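Local coordinates for protein peptidase (Pseudomonas aeruginosa, PDB 5LOX) that is an ancestral beta subunit (Anbu) of the proteasome family, assembles into a helical complex and probably acts as an N-terminal nucleophile peptidase, at residues E41-N51 against L107-A118; V79-A87 against A123-F133. The protein carries 3 engineered substitutions. All coordinates share one frame; numbering follows the deposited sequence.

In the fold
From the N terminus the chain first lays down strands of the six-stranded sheet, then enters the five-stranded one through strands 33-38 and 42-50. It leaves for helices 52-66 and 79-97 and comes back as strand 109-117, beside 42-50. Contact 1 closes that long, mainly helical excursion. Contact 2 closes a second loop, from the start of helix 79-97 through strand 109-117 to strand 123-127 and F133. The two loops cross, since their segments alternate along the chain. Backbone pairs V113 with Y125 and F111 with I127 join them. Contact 1 builds the sheet and contact 2 fixes a helix on it, in the alpha-beta-beta-alpha sandwich of Ntn hydrolases.

Contact 1 of 2, residues E41-N51 against L107-A118; sequences ERLLVVQTAGN and LSCSFMVGGQIA. Engineered in segment 107-118: M112 (natural residue Leu).
L43 and Q116 exchange backbone hydrogen bonds, and so do V45 and G114, Q47 and M112, and A49 and S110. Each of these four pairs makes two N-H...O bonds. Strands 42-50 and 109-117 are the second and third strands of a five-stranded antiparallel sheet. The bonds extend past both strand ends: A118 N gives to E41 O at 2.8 Å, and N51 N to S108 O at 3.1 Å. The side chain of N51 turns to the next helix, where OD1 accepts from T54 N as an N-cap.

The guanidinium of R42 carries CD1 of I117 over one face, with NH2 and CD1 3.6 Å apart. The bends at chi2 and chi3 of R42 lay the group alongside I117. NE of R42 gives to OE2 of its neighbour E41 in a salt bridge, and NH2 also gives to V76 O.

On the face toward strand 2-8, OE1 of Q47 lies 3.5 Å from CE of M112, an engineered selenomethionine. NE2 of Q47 gives to S16 OG and V4 O. OE1 of Q116 is bonded to Y195 OH and D198 N, and its NE2 to G120 O. On the other face, CG2 of T48 lies 3.7 Å from CE1 of F111.

Paired backbone polar groups and polar side chains with partners elsewhere probably let this strand pair sit buried between helices 52-66 and 79-97 and the sheet that holds strand 2-8.

Contact 2 of 2, residues V79-A87 against A123-F133; sequences VYDATALVA and ALYSIYPQGNF
Helix 79-97 packs on the five-stranded sheet here, an alpha layer on a beta layer of the alpha-beta-beta-alpha sandwich of the proteasome family. Its first turns run nearly along strand 123-127, with the axes at 22° and 8.7 Å apart. T83 is at the centre. Its CG2 sits over the middle of the F133 ring, 3.7 Å from the centroid, in a CH-pi contact. The same methyl lies 3.6 Å from CG1 of I127. With OG1 beside the backbone N (chi1 -59°), the hydroxyl turns back along the helix and bonds V79 O at 3.1 Å, and CG2 is left facing the sheet. T83 N reaches that carbonyl from the opposite face, so two bonds grip it.

Y80, Y125 and F133 form an aromatic cluster where the helix starts, at the side of the sheet that ends in strand 133-135. F133 points its edge at the face of Y80, a T-shaped pair with planes at 69°. OH of Y125 comes to the Y80 ring near its plane and lies 3.5 Å from Y80 CB. CG1 of V79 meets the edge of the Y125 ring, 3.7 Å from CE1.

One turn after T83, V86 CG1 lies 3.8 Å from CD1 of I127, which also touches A87. The type I turn from Y128 to G131 brings G131 O to 3.7 Å from A87 CB.

Contact 1 of 2, residues E41-N51 against L107-A118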
loop_
_atom_site.group_PDB
_atom_site.type_symbol
_atom_site.label_atom_id
_atom_site.label_comp_id
_atom_site.label_asym_id
_atom_site.label_seq_id
_atom_site.Cartn_x
_atom_site.Cartn_y
_atom_site.Cartn_z
ATOM N N GLU A 41 63.633 -85.828 74.716
ATOM C CA GLU A 41 63.521 -86.662 73.510
ATOM C C GLU A 41 63.391 -85.832 72.199
ATOM O O GLU A 41 64.106 -86.107 71.225
ATOM C CB GLU A 41 62.388 -87.680 73.701
ATOM C CG GLU A 41 61.402 -87.866 72.548
ATOM C CD GLU A 41 61.975 -88.558 71.327
ATOM O OE1 GLU A 41 63.086 -89.091 71.386
ATOM O OE2 GLU A 41 61.300 -88.547 70.281
ATOM N N ARG A 42 62.525 -84.819 72.147
ATOM C CA ARG A 42 62.409 -84.046 70.900
ATOM C C ARG A 42 61.781 -82.662 71.052
ATOM O O ARG A 42 60.947 -82.436 71.927
ATOM C CB ARG A 42 61.679 -84.880 69.834
ATOM C CG ARG A 42 60.200 -84.583 69.636
ATOM C CD ARG A 42 59.313 -85.832 69.531
ATOM N NE ARG A 42 59.931 -86.995 68.895
ATOM C CZ ARG A 42 59.656 -87.477 67.682
ATOM N NH1 ARG A 42 58.752 -86.922 66.892
ATOM N NH2 ARG A 42 60.308 -88.540 67.262
ATOM N N LEU A 43 62.198 -81.759 70.177
ATOM C CA LEU A 43 61.535 -80.484 69.979
ATOM C C LEU A 43 61.228 -80.298 68.496
ATOM O O LEU A 43 62.104 -80.452 67.658
ATOM C CB LEU A 43 62.420 -79.322 70.404
ATOM C CG LEU A 43 61.888 -77.989 69.839
ATOM C CD1 LEU A 43 60.755 -77.479 70.703
ATOM C CD2 LEU A 43 62.961 -76.935 69.728
ATOM N N LEU A 44 59.992 -79.922 68.169
ATOM C CA LEU A 44 59.647 -79.548 66.795
ATOM C C LEU A 44 58.882 -78.256 66.784
ATOM O O LEU A 44 58.009 -78.034 67.618
ATOM C CB LEU A 44 58.814 -80.632 66.148
ATOM C CG LEU A 44 59.557 -81.945 65.899
ATOM C CD1 LEU A 44 58.560 -83.062 65.621
ATOM C CD2 LEU A 44 60.535 -81.789 64.747
ATOM N N VAL A 45 59.228 -77.390 65.852
ATOM C CA VAL A 45 58.552 -76.114 65.703
ATOM C C VAL A 45 57.947 -76.051 64.320
ATOM O O VAL A 45 58.603 -76.373 63.342
ATOM C CB VAL A 45 59.534 -74.937 65.872
ATOM C CG1 VAL A 45 58.841 -73.611 65.596
ATOM C CG2 VAL A 45 60.090 -74.934 67.280
ATOM N N VAL A 46 56.712 -75.590 64.239
ATOM C CA VAL A 46 56.078 -75.344 62.950
ATOM C C VAL A 46 55.667 -73.885 62.825
ATOM O O VAL A 46 55.003 -73.342 63.715
ATOM C CB VAL A 46 54.827 -76.205 62.803
ATOM C CG1 VAL A 46 54.118 -75.896 61.502
ATOM C CG2 VAL A 46 55.201 -77.672 62.853
ATOM N N GLN A 47 56.068 -73.253 61.732
ATOM C CA GLN A 47 55.616 -71.901 61.426
ATOM C C GLN A 47 54.740 -71.918 60.215
ATOM O O GLN A 47 54.870 -72.774 59.357
ATOM C CB GLN A 47 56.792 -70.971 61.161
ATOM C CG GLN A 47 57.591 -70.612 62.413
ATOM C CD GLN A 47 58.973 -70.097 62.098
ATOM O OE1 GLN A 47 59.776 -70.800 61.485
ATOM N NE2 GLN A 47 59.234 -68.841 62.438
ATOM N N THR A 48 53.827 -70.958 60.151
ATOM C CA THR A 48 52.780 -70.948 59.118
ATOM C C THR A 48 52.756 -69.643 58.372
ATOM O O THR A 48 53.020 -68.589 58.940
ATOM C CB THR A 48 51.389 -71.154 59.738
ATOM O OG1 THR A 48 51.116 -70.085 60.652
ATOM C CG2 THR A 48 51.335 -72.458 60.503
ATOM N N ALA A 49 52.377 -69.720 57.109
ATOM C CA ALA A 49 52.120 -68.538 56.308
ATOM C C ALA A 49 51.116 -68.895 55.247
ATOM O O ALA A 49 51.012 -70.044 54.867
ATOM C CB ALA A 49 53.399 -68.076 55.687
ATOM N N GLY A 50 50.340 -67.921 54.784
ATOM C CA GLY A 50 49.339 -68.177 53.748
ATOM C C GLY A 50 47.954 -68.215 54.321
ATOM O O GLY A 50 47.667 -67.564 55.294
ATOM N N ASN A 51 47.092 -69.004 53.717
ATOM C CA ASN A 51 45.689 -69.016 54.100
ATOM C C ASN A 51 45.506 -69.463 55.544
ATOM O O ASN A 51 45.901 -70.552 55.922
ATOM C CB ASN A 51 44.871 -69.913 53.143
ATOM C CG ASN A 51 43.400 -69.915 53.466
ATOM O OD1 ASN A 51 43.001 -70.192 54.585
ATOM N ND2 ASN A 51 42.603 -69.573 52.513
ATOM N N LEU A 107 43.426 -71.183 48.500
ATOM C CA LEU A 107 43.554 -71.871 49.792
ATOM C C LEU A 107 44.944 -72.328 50.180
ATOM O O LEU A 107 45.100 -73.097 51.111
ATOM C CB LEU A 107 42.656 -73.117 49.794
ATOM C CG LEU A 107 41.166 -72.911 49.522
ATOM C CD1 LEU A 107 40.453 -74.245 49.631
ATOM C CD2 LEU A 107 40.571 -71.871 50.467
ATOM N N SER A 108 45.965 -71.884 49.468
ATOM C CA SER A 108 47.307 -72.456 49.662
ATOM C C SER A 108 47.997 -71.851 50.851
ATOM O O SER A 108 47.730 -70.699 51.218
ATOM C CB SER A 108 48.168 -72.244 48.420
ATOM O OG SER A 108 48.184 -70.874 48.076
ATOM N N CYS A 109 48.888 -72.626 51.446
ATOM C CA CYS A 109 49.773 -72.077 52.452
ATOM C C CYS A 109 51.091 -72.810 52.497
ATOM O O CYS A 109 51.212 -73.935 52.020
ATOM C CB CYS A 109 49.101 -72.091 53.845
ATOM S SG CYS A 109 48.614 -73.730 54.366
ATOM N N SER A 110 52.022 -72.203 53.221
ATOM C CA SER A 110 53.368 -72.695 53.373
ATOM C C SER A 110 53.757 -72.785 54.825
ATOM O O SER A 110 53.145 -72.174 55.693
ATOM C CB SER A 110 54.291 -71.757 52.625
ATOM O OG SER A 110 53.795 -70.445 52.723
ATOM N N PHE A 111 54.789 -73.573 55.091
ATOM C CA PHE A 111 55.187 -73.890 56.457
ATOM C C PHE A 111 56.681 -73.961 56.586
ATOM O O PHE A 111 57.364 -74.259 55.628
ATOM C CB PHE A 111 54.666 -75.266 56.828
ATOM C CG PHE A 111 53.187 -75.379 56.843
ATOM C CD1 PHE A 111 52.485 -75.137 58.002
ATOM C CD2 PHE A 111 52.499 -75.757 55.717
ATOM C CE1 PHE A 111 51.113 -75.257 58.039
ATOM C CE2 PHE A 111 51.130 -75.895 55.739
ATOM C CZ PHE A 111 50.431 -75.645 56.903
HETATM N N MSE A 112 57.191 -73.749 57.796
HETATM C CA MSE A 112 58.563 -74.210 58.144
HETATM C C MSE A 112 58.462 -75.193 59.272
HETATM O O MSE A 112 57.619 -75.058 60.145
HETATM C CB MSE A 112 59.558 -73.106 58.497
HETATM C CG MSE A 112 59.563 -72.193 57.297
HETATM SE SE MSE A 112 61.154 -71.087 57.261
HETATM C CE MSE A 112 60.364 -69.573 58.212
ATOM N N VAL A 113 59.278 -76.234 59.189
ATOM C CA VAL A 113 59.310 -77.268 60.175
ATOM C C VAL A 113 60.763 -77.440 60.539
ATOM O O VAL A 113 61.573 -77.759 59.698
ATOM C CB VAL A 113 58.787 -78.593 59.622
ATOM C CG1 VAL A 113 58.857 -79.664 60.696
ATOM C CG2 VAL A 113 57.360 -78.427 59.131
ATOM N N GLY A 114 61.083 -77.235 61.807
ATOM C CA GLY A 114 62.442 -77.411 62.279
ATOM C C GLY A 114 62.482 -77.930 63.689
ATOM O O GLY A 114 61.477 -77.906 64.403
ATOM N N GLY A 115 63.637 -78.427 64.087
ATOM C CA GLY A 115 63.783 -78.937 65.438
ATOM C C GLY A 115 64.847 -80.002 65.536
ATOM O O GLY A 115 65.733 -80.070 64.695
ATOM N N GLN A 116 64.752 -80.832 66.573
ATOM C CA GLN A 116 65.711 -81.900 66.788
ATOM C C GLN A 116 65.064 -83.075 67.469
ATOM O O GLN A 116 64.339 -82.928 68.447
ATOM C CB GLN A 116 66.865 -81.415 67.653
ATOM C CG GLN A 116 67.920 -82.483 67.850
ATOM C CD GLN A 116 69.207 -81.954 68.432
ATOM O OE1 GLN A 116 69.215 -80.998 69.214
ATOM N NE2 GLN A 116 70.315 -82.569 68.049
ATOM N N ILE A 117 65.376 -84.255 66.966
ATOM C CA ILE A 117 64.942 -85.505 67.578
ATOM C C ILE A 117 66.174 -86.225 68.106
ATOM O O ILE A 117 67.210 -86.228 67.457
ATOM C CB ILE A 117 64.197 -86.360 66.537
ATOM C CG1 ILE A 117 62.831 -85.721 66.260
ATOM C CG2 ILE A 117 64.045 -87.781 67.007
ATOM C CD1 ILE A 117 62.098 -86.329 65.092
ATOM N N ALA A 118 66.050 -86.804 69.297
ATOM C CA ALA A 118 67.150 -87.495 69.970
ATOM C C ALA A 118 67.869 -88.415 69.019
ATOM O O ALA A 118 67.234 -89.212 68.331
ATOM C CB ALA A 118 66.622 -88.312 71.122
#

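Contact 2 of 2, residues V79-A87 against A123-F133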
loop_
_atom_site.group_PDB
_atom_site.type_symbol
_atom_site.label_atom_id
_atom_site.label_comp_id
_atom_site.label_asym_id
_atom_site.label_seq_id
_atom_site.Cartn_x
_atom_site.Cartn_y
_atom_site.Cartn_z
ATOM N N VAL A 79 63.309 -85.334 61.636
ATOM C CA VAL A 79 62.733 -84.010 61.319
ATOM C C VAL A 79 62.243 -84.009 59.878
ATOM O O VAL A 79 61.210 -83.442 59.576
ATOM C CB VAL A 79 63.739 -82.858 61.526
ATOM C CG1 VAL A 79 63.132 -81.536 61.125
ATOM C CG2 VAL A 79 64.159 -82.786 62.988
ATOM N N TYR A 80 62.983 -84.680 59.003
ATOM C CA TYR A 80 62.519 -84.902 57.656
ATOM C C TYR A 80 61.096 -85.463 57.640
ATOM O O TYR A 80 60.199 -84.895 57.027
ATOM C CB TYR A 80 63.457 -85.865 56.939
ATOM C CG TYR A 80 63.102 -86.078 55.481
ATOM C CD1 TYR A 80 62.130 -87.004 55.106
ATOM C CD2 TYR A 80 63.757 -85.369 54.485
ATOM C CE1 TYR A 80 61.816 -87.214 53.788
ATOM C CE2 TYR A 80 63.462 -85.585 53.161
ATOM C CZ TYR A 80 62.490 -86.511 52.825
ATOM O OH TYR A 80 62.213 -86.737 51.506
ATOM N N ASP A 81 60.893 -86.600 58.310
ATOM C CA ASP A 81 59.579 -87.279 58.313
ATOM C C ASP A 81 58.493 -86.421 58.948
ATOM O O ASP A 81 57.330 -86.545 58.600
ATOM C CB ASP A 81 59.667 -88.621 59.029
ATOM C CG ASP A 81 60.456 -89.654 58.249
ATOM O OD1 ASP A 81 60.341 -89.700 57.016
ATOM O OD2 ASP A 81 61.198 -90.441 58.883
ATOM N N ALA A 82 58.882 -85.566 59.889
ATOM C CA ALA A 82 57.950 -84.620 60.469
ATOM C C ALA A 82 57.462 -83.670 59.398
ATOM O O ALA A 82 56.271 -83.401 59.279
ATOM C CB ALA A 82 58.615 -83.845 61.603
ATOM N N THR A 83 58.416 -83.127 58.644
ATOM C CA THR A 83 58.114 -82.188 57.566
ATOM C C THR A 83 57.170 -82.866 56.596
ATOM O O THR A 83 56.201 -82.282 56.136
ATOM C CB THR A 83 59.407 -81.748 56.849
ATOM O OG1 THR A 83 60.306 -81.133 57.797
ATOM C CG2 THR A 83 59.109 -80.782 55.741
ATOM N N ALA A 84 57.492 -84.113 56.259
ATOM C CA ALA A 84 56.689 -84.878 55.305
ATOM C C ALA A 84 55.279 -85.040 55.840
ATOM O O ALA A 84 54.319 -84.997 55.077
ATOM C CB ALA A 84 57.329 -86.235 55.034
ATOM N N LEU A 85 55.169 -85.243 57.149
ATOM C CA LEU A 85 53.872 -85.460 57.773
ATOM C C LEU A 85 53.034 -84.194 57.721
ATOM O O LEU A 85 51.857 -84.244 57.398
ATOM C CB LEU A 85 54.016 -85.922 59.208
ATOM C CG LEU A 85 52.668 -86.085 59.926
ATOM C CD1 LEU A 85 51.788 -87.142 59.274
ATOM C CD2 LEU A 85 52.893 -86.423 61.398
ATOM N N VAL A 86 53.666 -83.057 57.978
ATOM C CA VAL A 86 52.974 -81.794 57.856
ATOM C C VAL A 86 52.434 -81.655 56.433
ATOM O O VAL A 86 51.268 -81.362 56.238
ATOM C CB VAL A 86 53.901 -80.617 58.196
ATOM C CG1 VAL A 86 53.213 -79.289 57.913
ATOM C CG2 VAL A 86 54.292 -80.685 59.650
ATOM N N ALA A 87 53.297 -81.862 55.442
ATOM C CA ALA A 87 52.900 -81.767 54.041
ATOM C C ALA A 87 51.738 -82.707 53.730
ATOM O O ALA A 87 50.755 -82.323 53.116
ATOM C CB ALA A 87 54.095 -82.074 53.148
ATOM N N ALA A 123 67.569 -79.958 62.488
ATOM C CA ALA A 123 67.320 -79.686 61.063
ATOM C C ALA A 123 66.168 -78.682 60.863
ATOM O O ALA A 123 65.427 -78.365 61.797
ATOM C CB ALA A 123 67.017 -80.968 60.337
ATOM N N LEU A 124 66.084 -78.129 59.656
ATOM C CA LEU A 124 65.096 -77.096 59.338
ATOM C C LEU A 124 64.675 -77.234 57.902
ATOM O O LEU A 124 65.509 -77.204 56.995
ATOM C CB LEU A 124 65.691 -75.698 59.554
ATOM C CG LEU A 124 64.890 -74.508 59.062
ATOM C CD1 LEU A 124 63.582 -74.450 59.801
ATOM C CD2 LEU A 124 65.650 -73.209 59.294
ATOM N N TYR A 125 63.377 -77.323 57.673
ATOM C CA TYR A 125 62.837 -77.410 56.311
ATOM C C TYR A 125 61.841 -76.296 56.052
ATOM O O TYR A 125 61.252 -75.736 56.989
ATOM C CB TYR A 125 62.151 -78.757 56.108
ATOM C CG TYR A 125 63.072 -79.931 56.218
ATOM C CD1 TYR A 125 63.510 -80.353 57.477
ATOM C CD2 TYR A 125 63.511 -80.622 55.085
ATOM C CE1 TYR A 125 64.366 -81.430 57.607
ATOM C CE2 TYR A 125 64.363 -81.704 55.194
ATOM C CZ TYR A 125 64.793 -82.110 56.448
ATOM O OH TYR A 125 65.637 -83.194 56.634
ATOM N N SER A 126 61.618 -76.007 54.781
ATOM C CA SER A 126 60.521 -75.129 54.376
ATOM C C SER A 126 59.656 -75.862 53.365
ATOM O O SER A 126 60.171 -76.440 52.424
ATOM C CB SER A 126 61.071 -73.850 53.778
ATOM O OG SER A 126 60.070 -73.171 53.037
ATOM N N ILE A 127 58.350 -75.845 53.573
ATOM C CA ILE A 127 57.403 -76.484 52.669
ATOM C C ILE A 127 56.749 -75.412 51.824
ATOM O O ILE A 127 56.264 -74.421 52.331
ATOM C CB ILE A 127 56.300 -77.236 53.428
ATOM C CG1 ILE A 127 56.913 -78.223 54.430
ATOM C CG2 ILE A 127 55.398 -77.985 52.456
ATOM C CD1 ILE A 127 55.909 -78.928 55.317
ATOM N N TYR A 128 56.708 -75.630 50.523
ATOM C CA TYR A 128 56.131 -74.659 49.608
ATOM C C TYR A 128 54.625 -74.855 49.458
ATOM O O TYR A 128 54.078 -75.902 49.867
ATOM C CB TYR A 128 56.800 -74.786 48.248
ATOM C CG TYR A 128 58.225 -74.300 48.235
ATOM C CD1 TYR A 128 58.589 -73.120 48.895
ATOM C CD2 TYR A 128 59.210 -75.013 47.531
ATOM C CE1 TYR A 128 59.884 -72.667 48.875
ATOM C CE2 TYR A 128 60.518 -74.558 47.499
ATOM C CZ TYR A 128 60.843 -73.381 48.180
ATOM O OH TYR A 128 62.141 -72.921 48.163
ATOM N N PRO A 129 53.939 -73.856 48.856
ATOM C CA PRO A 129 52.507 -74.006 48.567
ATOM C C PRO A 129 52.113 -75.313 47.905
ATOM O O PRO A 129 51.067 -75.885 48.301
ATOM C CB PRO A 129 52.224 -72.844 47.648
ATOM C CG PRO A 129 53.118 -71.776 48.186
ATOM C CD PRO A 129 54.372 -72.463 48.651
ATOM N N GLN A 130 52.990 -75.847 47.053
ATOM C CA GLN A 130 52.696 -77.045 46.279
ATOM C C GLN A 130 53.086 -78.345 47.002
ATOM O O GLN A 130 52.781 -79.428 46.501
ATOM C CB GLN A 130 53.363 -77.030 44.916
ATOM C CG GLN A 130 53.457 -75.665 44.250
ATOM C CD GLN A 130 54.598 -74.791 44.798
ATOM O OE1 GLN A 130 54.444 -73.572 44.900
ATOM N NE2 GLN A 130 55.754 -75.408 45.144
ATOM N N GLY A 131 53.665 -78.269 48.200
ATOM C CA GLY A 131 53.770 -79.462 49.086
ATOM C C GLY A 131 55.114 -80.166 49.061
ATOM O O GLY A 131 55.333 -81.133 49.829
ATOM N N ASN A 132 56.000 -79.677 48.194
ATOM C CA ASN A 132 57.385 -80.139 48.136
ATOM C C ASN A 132 58.257 -79.196 48.964
ATOM O O ASN A 132 57.887 -78.053 49.223
ATOM C CB ASN A 132 57.892 -80.187 46.691
ATOM C CG ASN A 132 57.927 -78.790 46.025
ATOM O OD1 ASN A 132 57.255 -77.870 46.469
ATOM N ND2 ASN A 132 58.712 -78.642 44.957
ATOM N N PHE A 133 59.360 -79.709 49.470
ATOM C CA PHE A 133 60.103 -78.945 50.434
ATOM C C PHE A 133 61.590 -78.960 50.243
ATOM O O PHE A 133 62.146 -79.911 49.693
ATOM C CB PHE A 133 59.722 -79.391 51.871
ATOM C CG PHE A 133 59.738 -80.879 52.092
ATOM C CD1 PHE A 133 60.913 -81.483 52.557
ATOM C CD2 PHE A 133 58.591 -81.651 51.942
ATOM C CE1 PHE A 133 60.955 -82.841 52.818
ATOM C CE2 PHE A 133 58.624 -82.998 52.201
ATOM C CZ PHE A 133 59.808 -83.603 52.635
#